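Local coordinates for chemosensory protein (Mamestra brassicae, PDB 1KX9), which probably binds and carries small hydrophobic ligands in chemical sensing, at residues K7-N12 against S37-E42; N28-R33 against E42-L47; D49-G54 against E83-Y88. All coordinates share one frame; numbering follows the deposited sequence.

Contact 1. Residues K7-N12 against S37-E42; sequences KYDNIN and SPEGKE
The ring of Tyr8 presents its edge to Glu39, whose OE1 lies near the ring plane 3.5 Å from Tyr8 CD2, and over the centre of one of its faces sits Asn12 ND2, 3.3 Å above the plane. The carboxylate of Glu39 is turned 75° from the ring, so acid and ring meet without stacking. A nearly straight 2.9 Å bond from Asn12 ND2 to Tyr8 O, one helical turn back, pins the amide over the ring. Asn12 N reaches the same oxygen from the opposite face of its carbonyl plane, so Tyr8 O is gripped twice. The amide also packs against the aliphatic part of the acid, with Asn12 CG 3.4 Å from Glu39 CG.

With CG anti to the backbone N (chi1 178°), the Glu39 side chain leaves its helix toward residues 7-12, and a bend at chi2 (57°) turns the carboxylate in against Asp9. Asp9 OD1 and Glu39 OE2 are then only 2.7 Å apart, a separation that suggests one of the two acids holds a proton. On the other branch of Asp9, a water lies 2.6 Å from Asp9 OD2 and 2.8 Å from Glu42 OE2, an oxygen that also accepts from His46 NE2.

Ser37 is the N-cap of helix 38-53, its OG accepting from Gly40 N. Residues 38-42, at the start of that helix, run nearly perpendicular to residues 7-12 of helix 5-18, near the protein surface, while Asn10 OD1 ties helix 5-18 to Asn61 of helix 60-76.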
loop_
_atom_site.group_PDB
_atom_site.type_symbol
_atom_site.label_atom_id
_atom_site.label_comp_id
_atom_site.label_asym_id
_atom_site.label_seq_id
_atom_site.Cartn_x
_atom_site.Cartn_y
_atom_site.Cartn_z
ATOM N N LYS A 7 -7.263 -14.062 6.891
ATOM C CA LYS A 7 -7.556 -13.500 8.205
ATOM C C LYS A 7 -6.298 -12.930 8.823
ATOM O O LYS A 7 -6.342 -11.860 9.417
ATOM C CB LYS A 7 -8.155 -14.572 9.123
ATOM C CG LYS A 7 -9.495 -15.064 8.598
ATOM C CD LYS A 7 -9.958 -16.373 9.264
ATOM C CE LYS A 7 -10.439 -16.142 10.673
ATOM N NZ LYS A 7 -11.072 -17.380 11.210
ATOM N N TYR A 8 -5.186 -13.661 8.709
ATOM C CA TYR A 8 -3.907 -13.191 9.261
ATOM C C TYR A 8 -3.496 -11.876 8.598
ATOM O O TYR A 8 -3.057 -10.945 9.272
ATOM C CB TYR A 8 -2.821 -14.247 9.039
ATOM C CG TYR A 8 -1.564 -14.040 9.862
ATOM C CD1 TYR A 8 -1.601 -14.170 11.258
ATOM C CD2 TYR A 8 -0.342 -13.754 9.255
ATOM C CE1 TYR A 8 -0.464 -14.032 12.017
ATOM C CE2 TYR A 8 0.830 -13.602 10.027
ATOM C CZ TYR A 8 0.746 -13.748 11.406
ATOM O OH TYR A 8 1.857 -13.588 12.204
ATOM N N ASP A 9 -3.593 -11.804 7.274
ATOM C CA ASP A 9 -3.252 -10.560 6.591
ATOM C C ASP A 9 -4.161 -9.434 7.095
ATOM O O ASP A 9 -3.702 -8.320 7.366
ATOM C CB ASP A 9 -3.479 -10.657 5.060
ATOM C CG ASP A 9 -2.500 -11.568 4.353
ATOM O OD1 ASP A 9 -1.478 -11.997 4.954
ATOM O OD2 ASP A 9 -2.766 -11.820 3.149
ATOM N N ASN A 10 -5.457 -9.714 7.235
ATOM C CA ASN A 10 -6.350 -8.643 7.639
ATOM C C ASN A 10 -6.046 -8.105 9.008
ATOM O O ASN A 10 -6.072 -6.889 9.196
ATOM C CB ASN A 10 -7.814 -9.069 7.592
ATOM C CG ASN A 10 -8.253 -9.493 6.208
ATOM O OD1 ASN A 10 -7.680 -9.077 5.209
ATOM N ND2 ASN A 10 -9.293 -10.320 6.149
ATOM N N ILE A 11 -5.733 -8.983 9.964
ATOM C CA ILE A 11 -5.458 -8.462 11.296
ATOM C C ILE A 11 -4.105 -7.777 11.346
ATOM O O ILE A 11 -3.950 -6.782 12.063
ATOM C CB ILE A 11 -5.639 -9.529 12.404
ATOM C CG1 ILE A 11 -4.559 -10.598 12.365
ATOM C CG2 ILE A 11 -7.039 -10.100 12.273
ATOM C CD1 ILE A 11 -4.631 -11.522 13.596
ATOM N N ASN A 12 -3.144 -8.242 10.541
ATOM C CA ASN A 12 -1.843 -7.558 10.499
ATOM C C ASN A 12 -1.971 -6.166 9.864
ATOM O O ASN A 12 -1.314 -5.221 10.297
ATOM C CB ASN A 12 -0.802 -8.386 9.738
ATOM C CG ASN A 12 -0.087 -9.364 10.648
ATOM O OD1 ASN A 12 0.934 -9.025 11.288
ATOM N ND2 ASN A 12 -0.626 -10.572 10.739
ATOM N N SER A 37 9.516 -8.491 8.113
ATOM C CA SER A 37 9.189 -9.705 8.849
ATOM C C SER A 37 8.591 -10.600 7.752
ATOM O O SER A 37 8.398 -10.161 6.625
ATOM C CB SER A 37 8.108 -9.427 9.877
ATOM O OG SER A 37 6.962 -8.947 9.206
ATOM N N PRO A 38 8.303 -11.864 8.065
ATOM C CA PRO A 38 7.721 -12.711 7.017
ATOM C C PRO A 38 6.349 -12.172 6.564
ATOM O O PRO A 38 6.019 -12.229 5.371
ATOM C CB PRO A 38 7.608 -14.071 7.701
ATOM C CG PRO A 38 8.844 -14.079 8.609
ATOM C CD PRO A 38 8.808 -12.676 9.200
ATOM N N GLU A 39 5.552 -11.662 7.501
ATOM C CA GLU A 39 4.231 -11.131 7.111
ATOM C C GLU A 39 4.426 -9.832 6.344
ATOM O O GLU A 39 3.699 -9.557 5.381
ATOM C CB GLU A 39 3.338 -10.933 8.340
ATOM C CG GLU A 39 1.937 -10.321 8.059
ATOM C CD GLU A 39 1.102 -11.112 7.054
ATOM O OE1 GLU A 39 1.500 -12.248 6.682
ATOM O OE2 GLU A 39 0.041 -10.587 6.625
ATOM N N GLY A 40 5.408 -9.036 6.759
ATOM C CA GLY A 40 5.687 -7.797 6.052
ATOM C C GLY A 40 6.066 -8.109 4.608
ATOM O O GLY A 40 5.630 -7.415 3.665
ATOM N N LYS A 41 6.882 -9.148 4.423
ATOM C CA LYS A 41 7.305 -9.519 3.066
ATOM C C LYS A 41 6.114 -9.939 2.221
ATOM O O LYS A 41 6.041 -9.578 1.050
ATOM C CB LYS A 41 8.350 -10.640 3.116
ATOM C CG LYS A 41 8.858 -11.066 1.733
ATOM C CD LYS A 41 9.980 -12.117 1.868
ATOM C CE LYS A 41 10.453 -12.634 0.490
ATOM N NZ LYS A 41 9.425 -13.455 -0.256
ATOM N N GLU A 42 5.190 -10.689 2.816
ATOM C CA GLU A 42 3.986 -11.130 2.112
ATOM C C GLU A 42 3.098 -9.935 1.720
ATOM O O GLU A 42 2.650 -9.826 0.582
ATOM C CB GLU A 42 3.196 -12.113 2.976
ATOM C CG GLU A 42 1.859 -12.523 2.402
ATOM C CD GLU A 42 1.984 -13.514 1.264
ATOM O OE1 GLU A 42 3.075 -14.107 1.111
ATOM O OE2 GLU A 42 0.987 -13.705 0.538
HETATM O O HOH W 1 -1.620 -13.499 1.536
#

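Contact 2. Residues N28-R33 against E42-L47; sequences NCVMER and ELKEHL
Lys44 lays its extended side chain along the end of helix 20-30, its CG packed against Val30 CA and its CD 3.8 Å from Cys29 SG. That helix closes in a Schellman motif: Glu32 takes a positive phi, and Arg33 N and Glu32 N bond back to Asn28 O and Cys29 O. An extended chain throughout, with CG opposite the backbone N (chi1 166°), carries the ammonium group to the helix end, where Lys44 NZ donates to Cys29 O at 3.1 Å. The bond arrives from above the carbonyl plane, 38° out of it, and on the face opposite to Glu32 N, so this last-turn carbonyl has two donors.

A methionine in place of the lysine would probably leave Cys29 O with one donor fewer, and a water bound to Glu32 OE1 without its ammonium partner.

Nearer the backbone of helix 38-53, Val30 CG2 rests 4.0 Å from Lys44 CB, and Val30 CG1 meets Leu47 CD2 at 4.1 Å, the two branched side chains crossing at about a right angle. Leu47 continues inward to Ile70 of helix 60-76. Cys29 is also tied to Cys36 by a disulfide, which closes the short loop joining the two helices. At the helix end, one water accepts from Lys44 NZ at 2.9 Å and donates to Glu32 OE1 at 2.8 Å.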
loop_
_atom_site.group_PDB
_atom_site.type_symbol
_atom_site.label_atom_id
_atom_site.label_comp_id
_atom_site.label_asym_id
_atom_site.label_seq_id
_atom_site.Cartn_x
_atom_site.Cartn_y
_atom_site.Cartn_z
ATOM N N ASN A 28 9.079 1.140 5.414
ATOM C CA ASN A 28 10.515 0.972 5.183
ATOM C C ASN A 28 10.804 -0.370 4.525
ATOM O O ASN A 28 11.647 -0.472 3.634
ATOM C CB ASN A 28 11.281 1.104 6.492
ATOM C CG ASN A 28 11.395 2.540 6.947
ATOM O OD1 ASN A 28 11.204 3.467 6.158
ATOM N ND2 ASN A 28 11.722 2.734 8.232
ATOM N N CYS A 29 10.057 -1.394 4.925
ATOM C CA CYS A 29 10.234 -2.705 4.337
ATOM C C CYS A 29 9.840 -2.612 2.849
ATOM O O CYS A 29 10.596 -3.037 1.969
ATOM C CB CYS A 29 9.386 -3.728 5.117
ATOM S SG CYS A 29 8.848 -5.168 4.162
ATOM N N VAL A 30 8.673 -2.040 2.564
ATOM C CA VAL A 30 8.248 -1.917 1.171
ATOM C C VAL A 30 9.219 -1.079 0.325
ATOM O O VAL A 30 9.452 -1.404 -0.839
ATOM C CB VAL A 30 6.802 -1.338 1.102
ATOM C CG1 VAL A 30 6.325 -1.277 -0.355
ATOM C CG2 VAL A 30 5.874 -2.234 1.917
ATOM N N MET A 31 9.791 -0.022 0.903
ATOM C CA MET A 31 10.736 0.855 0.202
ATOM C C MET A 31 12.173 0.292 0.142
ATOM O O MET A 31 13.074 0.916 -0.432
ATOM C CB MET A 31 10.748 2.243 0.852
ATOM C CG MET A 31 9.524 3.092 0.572
ATOM S SD MET A 31 9.306 3.372 -1.227
ATOM C CE MET A 31 10.581 4.475 -1.541
ATOM N N GLU A 32 12.370 -0.891 0.716
ATOM C CA GLU A 32 13.674 -1.570 0.715
ATOM C C GLU A 32 14.723 -0.750 1.428
ATOM O O GLU A 32 15.854 -0.578 0.940
ATOM C CB GLU A 32 14.144 -1.894 -0.715
ATOM C CG GLU A 32 13.166 -2.738 -1.530
ATOM C CD GLU A 32 13.769 -3.205 -2.860
ATOM O OE1 GLU A 32 14.724 -4.028 -2.828
ATOM O OE2 GLU A 32 13.304 -2.745 -3.928
ATOM N N ARG A 33 14.330 -0.221 2.581
ATOM C CA ARG A 33 15.225 0.550 3.428
ATOM C C ARG A 33 15.027 0.138 4.898
ATOM O O ARG A 33 15.328 0.893 5.831
ATOM C CB ARG A 33 15.005 2.052 3.231
ATOM C CG ARG A 33 13.649 2.581 3.644
ATOM C CD ARG A 33 13.452 3.939 3.019
ATOM N NE ARG A 33 12.201 4.555 3.424
ATOM C CZ ARG A 33 11.621 5.546 2.759
ATOM N NH1 ARG A 33 12.183 6.018 1.655
ATOM N NH2 ARG A 33 10.482 6.062 3.195
ATOM N N GLU A 42 5.190 -10.689 2.816
ATOM C CA GLU A 42 3.986 -11.130 2.112
ATOM C C GLU A 42 3.098 -9.935 1.720
ATOM O O GLU A 42 2.650 -9.826 0.582
ATOM C CB GLU A 42 3.196 -12.113 2.976
ATOM C CG GLU A 42 1.859 -12.523 2.402
ATOM C CD GLU A 42 1.984 -13.514 1.264
ATOM O OE1 GLU A 42 3.075 -14.107 1.111
ATOM O OE2 GLU A 42 0.987 -13.705 0.538
ATOM N N LEU A 43 2.819 -9.040 2.664
ATOM C CA LEU A 43 1.998 -7.877 2.324
ATOM C C LEU A 43 2.725 -6.982 1.304
ATOM O O LEU A 43 2.112 -6.405 0.411
ATOM C CB LEU A 43 1.684 -7.055 3.579
ATOM C CG LEU A 43 0.845 -7.808 4.627
ATOM C CD1 LEU A 43 0.769 -6.992 5.927
ATOM C CD2 LEU A 43 -0.555 -8.069 4.084
ATOM N N LYS A 44 4.041 -6.863 1.437
ATOM C CA LYS A 44 4.809 -6.045 0.509
ATOM C C LYS A 44 4.673 -6.593 -0.919
ATOM O O LYS A 44 4.555 -5.828 -1.865
ATOM C CB LYS A 44 6.289 -6.051 0.913
ATOM C CG LYS A 44 7.267 -5.515 -0.130
ATOM C CD LYS A 44 8.685 -5.693 0.439
ATOM C CE LYS A 44 9.804 -5.257 -0.506
ATOM N NZ LYS A 44 11.121 -5.517 0.180
ATOM N N GLU A 45 4.707 -7.909 -1.066
ATOM C CA GLU A 45 4.578 -8.517 -2.392
ATOM C C GLU A 45 3.294 -8.045 -3.076
ATOM O O GLU A 45 3.299 -7.743 -4.281
ATOM C CB GLU A 45 4.526 -10.043 -2.273
ATOM C CG GLU A 45 4.404 -10.804 -3.596
ATOM C CD GLU A 45 4.238 -12.306 -3.364
ATOM O OE1 GLU A 45 3.337 -12.910 -3.972
ATOM O OE2 GLU A 45 5.005 -12.882 -2.558
ATOM N N HIS A 46 2.200 -7.977 -2.313
ATOM C CA HIS A 46 0.937 -7.571 -2.907
ATOM C C HIS A 46 0.813 -6.080 -3.087
ATOM O O HIS A 46 0.204 -5.639 -4.061
ATOM C CB HIS A 46 -0.243 -8.159 -2.122
ATOM C CG HIS A 46 -0.144 -9.643 -1.989
ATOM N ND1 HIS A 46 0.035 -10.464 -3.082
ATOM C CD2 HIS A 46 -0.040 -10.439 -0.895
ATOM C CE1 HIS A 46 0.255 -11.702 -2.670
ATOM N NE2 HIS A 46 0.217 -11.713 -1.346
ATOM N N LEU A 47 1.420 -5.295 -2.191
ATOM C CA LEU A 47 1.354 -3.842 -2.352
ATOM C C LEU A 47 2.207 -3.425 -3.563
ATOM O O LEU A 47 1.827 -2.565 -4.359
ATOM C CB LEU A 47 1.838 -3.150 -1.082
ATOM C CG LEU A 47 1.851 -1.621 -1.151
ATOM C CD1 LEU A 47 0.455 -1.041 -1.529
ATOM C CD2 LEU A 47 2.267 -1.102 0.218
HETATM O O HOH W 2 13.720 -5.890 -1.023
#

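Contact 3. Residues D49-G54 against E83-Y88; sequences DAIENG and ELTAKY
The backbones come closest at Glu52 and Tyr88, whose CA atoms are 5.1 Å apart, where the axes of segments 49-53 and 83-88 cross at -54°. Here the carbonyl of Tyr88, the last residue of helix 78-88, receives a CA-H...O contact, with Tyr88 O 3.5 Å from Glu52 CA. Two waters also lie at this oxygen. One donates to Tyr88 O and, at 2.5 Å, to Glu52 OE2; the other is 2.9 Å from both Tyr88 O and Glu52 O.

Its CG set opposite the backbone N (chi1 -153°) and the chain drawn out beyond it, Glu52 runs past Tyr88 O to the ring. Its OE2 stops in the ring plane, 3.5 Å from Tyr88 CD2, with the carboxylate turned 81° against the ring, an edge-on meeting of acid oxygen and aromatic C-H. Glu52 OE1 is engaged by Gln48 NE2. Leu84 CD2 also lies at the ring edge, and Lys87 CG covers one face; at the far end Tyr88 OH bonds to Val30 O.

On the buried side Ile51 splits its branches between three partners. Its CG2 packs on Tyr88 CB at 3.8 Å and, more loosely, on Thr85 CG2; the Thr85 hydroxyl, OG1, is hydrogen-bonded to Trp81 O. Ile51 CD1 reaches Leu84 CB at 4.1 Å, the two side chains crossing at about a right angle. Ile51 further touches Ile70, and Leu84 touches Leu73, both of helix 60-76, placing this oblique helix pair in the apolar interior of the all-helical chemosensory protein fold.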
loop_
_atom_site.group_PDB
_atom_site.type_symbol
_atom_site.label_atom_id
_atom_site.label_comp_id
_atom_site.label_asym_id
_atom_site.label_seq_id
_atom_site.Cartn_x
_atom_site.Cartn_y
_atom_site.Cartn_z
ATOM N N ASP A 49 2.800 -5.378 -6.069
ATOM C CA ASP A 49 2.095 -5.847 -7.265
ATOM C C ASP A 49 0.984 -4.836 -7.616
ATOM O O ASP A 49 0.771 -4.486 -8.777
ATOM C CB ASP A 49 1.533 -7.256 -7.004
ATOM C CG ASP A 49 1.070 -7.956 -8.273
ATOM O OD1 ASP A 49 1.527 -7.571 -9.369
ATOM O OD2 ASP A 49 0.276 -8.905 -8.152
ATOM N N ALA A 50 0.326 -4.308 -6.596
ATOM C CA ALA A 50 -0.722 -3.342 -6.843
ATOM C C ALA A 50 -0.200 -2.094 -7.544
ATOM O O ALA A 50 -0.793 -1.613 -8.502
ATOM C CB ALA A 50 -1.386 -2.944 -5.500
ATOM N N ILE A 51 0.913 -1.552 -7.051
ATOM C CA ILE A 51 1.427 -0.296 -7.606
ATOM C C ILE A 51 2.166 -0.477 -8.930
ATOM O O ILE A 51 2.044 0.332 -9.868
ATOM C CB ILE A 51 2.331 0.395 -6.546
ATOM C CG1 ILE A 51 1.492 0.711 -5.300
ATOM C CG2 ILE A 51 2.912 1.705 -7.083
ATOM C CD1 ILE A 51 2.291 1.341 -4.139
ATOM N N GLU A 52 2.906 -1.565 -9.024
ATOM C CA GLU A 52 3.693 -1.849 -10.222
ATOM C C GLU A 52 2.919 -2.440 -11.378
ATOM O O GLU A 52 3.137 -2.082 -12.547
ATOM C CB GLU A 52 4.777 -2.863 -9.860
ATOM C CG GLU A 52 6.016 -2.822 -10.685
ATOM C CD GLU A 52 7.190 -3.359 -9.867
ATOM O OE1 GLU A 52 7.078 -4.484 -9.340
ATOM O OE2 GLU A 52 8.199 -2.639 -9.730
ATOM N N ASN A 53 2.015 -3.350 -11.044
ATOM C CA ASN A 53 1.317 -4.153 -12.055
ATOM C C ASN A 53 -0.205 -4.189 -11.965
ATOM O O ASN A 53 -0.827 -4.993 -12.673
ATOM C CB ASN A 53 1.811 -5.615 -11.951
ATOM C CG ASN A 53 3.339 -5.745 -11.885
ATOM O OD1 ASN A 53 4.038 -5.293 -12.767
ATOM N ND2 ASN A 53 3.846 -6.402 -10.837
ATOM N N GLY A 54 -0.811 -3.335 -11.142
ATOM C CA GLY A 54 -2.262 -3.390 -11.016
ATOM C C GLY A 54 -2.773 -4.642 -10.297
ATOM O O GLY A 54 -3.926 -5.048 -10.494
ATOM N N GLU A 83 6.723 8.685 -2.765
ATOM C CA GLU A 83 7.955 7.907 -2.872
ATOM C C GLU A 83 7.681 6.517 -3.436
ATOM O O GLU A 83 8.476 5.989 -4.231
ATOM C CB GLU A 83 8.624 7.703 -1.512
ATOM C CG GLU A 83 9.224 8.917 -0.845
ATOM C CD GLU A 83 9.974 8.525 0.432
ATOM O OE1 GLU A 83 11.216 8.395 0.373
ATOM O OE2 GLU A 83 9.325 8.325 1.489
ATOM N N LEU A 84 6.585 5.904 -2.973
ATOM C CA LEU A 84 6.239 4.575 -3.431
ATOM C C LEU A 84 5.959 4.548 -4.934
ATOM O O LEU A 84 6.363 3.613 -5.621
ATOM C CB LEU A 84 4.998 4.052 -2.697
ATOM C CG LEU A 84 5.259 3.391 -1.338
ATOM C CD1 LEU A 84 3.918 3.203 -0.605
ATOM C CD2 LEU A 84 5.956 2.020 -1.544
ATOM N N THR A 85 5.239 5.541 -5.426
ATOM C CA THR A 85 4.912 5.543 -6.855
ATOM C C THR A 85 6.125 5.913 -7.696
ATOM O O THR A 85 6.255 5.437 -8.814
ATOM C CB THR A 85 3.715 6.471 -7.187
ATOM O OG1 THR A 85 3.942 7.790 -6.675
ATOM C CG2 THR A 85 2.447 5.920 -6.549
ATOM N N ALA A 86 7.020 6.742 -7.159
ATOM C CA ALA A 86 8.219 7.085 -7.937
ATOM C C ALA A 86 9.086 5.838 -8.073
ATOM O O ALA A 86 9.734 5.624 -9.100
ATOM C CB ALA A 86 9.015 8.181 -7.255
ATOM N N LYS A 87 9.076 4.994 -7.051
ATOM C CA LYS A 87 9.885 3.800 -7.093
ATOM C C LYS A 87 9.273 2.663 -7.918
ATOM O O LYS A 87 9.962 2.054 -8.747
ATOM C CB LYS A 87 10.157 3.325 -5.661
ATOM C CG LYS A 87 11.026 2.074 -5.564
ATOM C CD LYS A 87 11.228 1.674 -4.117
ATOM C CE LYS A 87 12.191 0.494 -3.980
ATOM N NZ LYS A 87 13.591 0.880 -4.347
ATOM N N TYR A 88 7.975 2.419 -7.727
ATOM C CA TYR A 88 7.287 1.304 -8.362
ATOM C C TYR A 88 6.401 1.585 -9.578
ATOM O O TYR A 88 6.109 0.649 -10.348
ATOM C CB TYR A 88 6.480 0.545 -7.282
ATOM C CG TYR A 88 7.368 -0.098 -6.228
ATOM C CD1 TYR A 88 7.343 0.318 -4.894
ATOM C CD2 TYR A 88 8.248 -1.121 -6.575
ATOM C CE1 TYR A 88 8.184 -0.289 -3.929
ATOM C CE2 TYR A 88 9.086 -1.724 -5.622
ATOM C CZ TYR A 88 9.041 -1.304 -4.310
ATOM O OH TYR A 88 9.825 -1.960 -3.379
HETATM O O HOH W 3 5.123 0.006 -13.005
HETATM O O HOH W 4 8.486 -0.844 -11.517
#

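In the fold
Helix 38-53 runs through all three contacts, meeting helix 5-18 at its start (contact 1), the end of helix 20-30 midway (contact 2) and helix 78-88 at its finish (contact 3). Contact 1 lies at the surface and is mostly polar, with acids, an amide and water; contacts 2 and 3 are buried and more aliphatic, contact 2 adding a lysine bond to a last-turn carbonyl and contact 3 water-bridged oxygens. Contacts 1 and 2 share Glu42 and touch where Asp9 packs on Leu43. Contacts 2 and 3 are joined by the Arg33-Glu83 salt bridge, the Tyr88 hydroxyl on Val30 O and Val30 against Leu84. Contacts 1 and 3 do not touch, their nearest atoms about 8 Å apart.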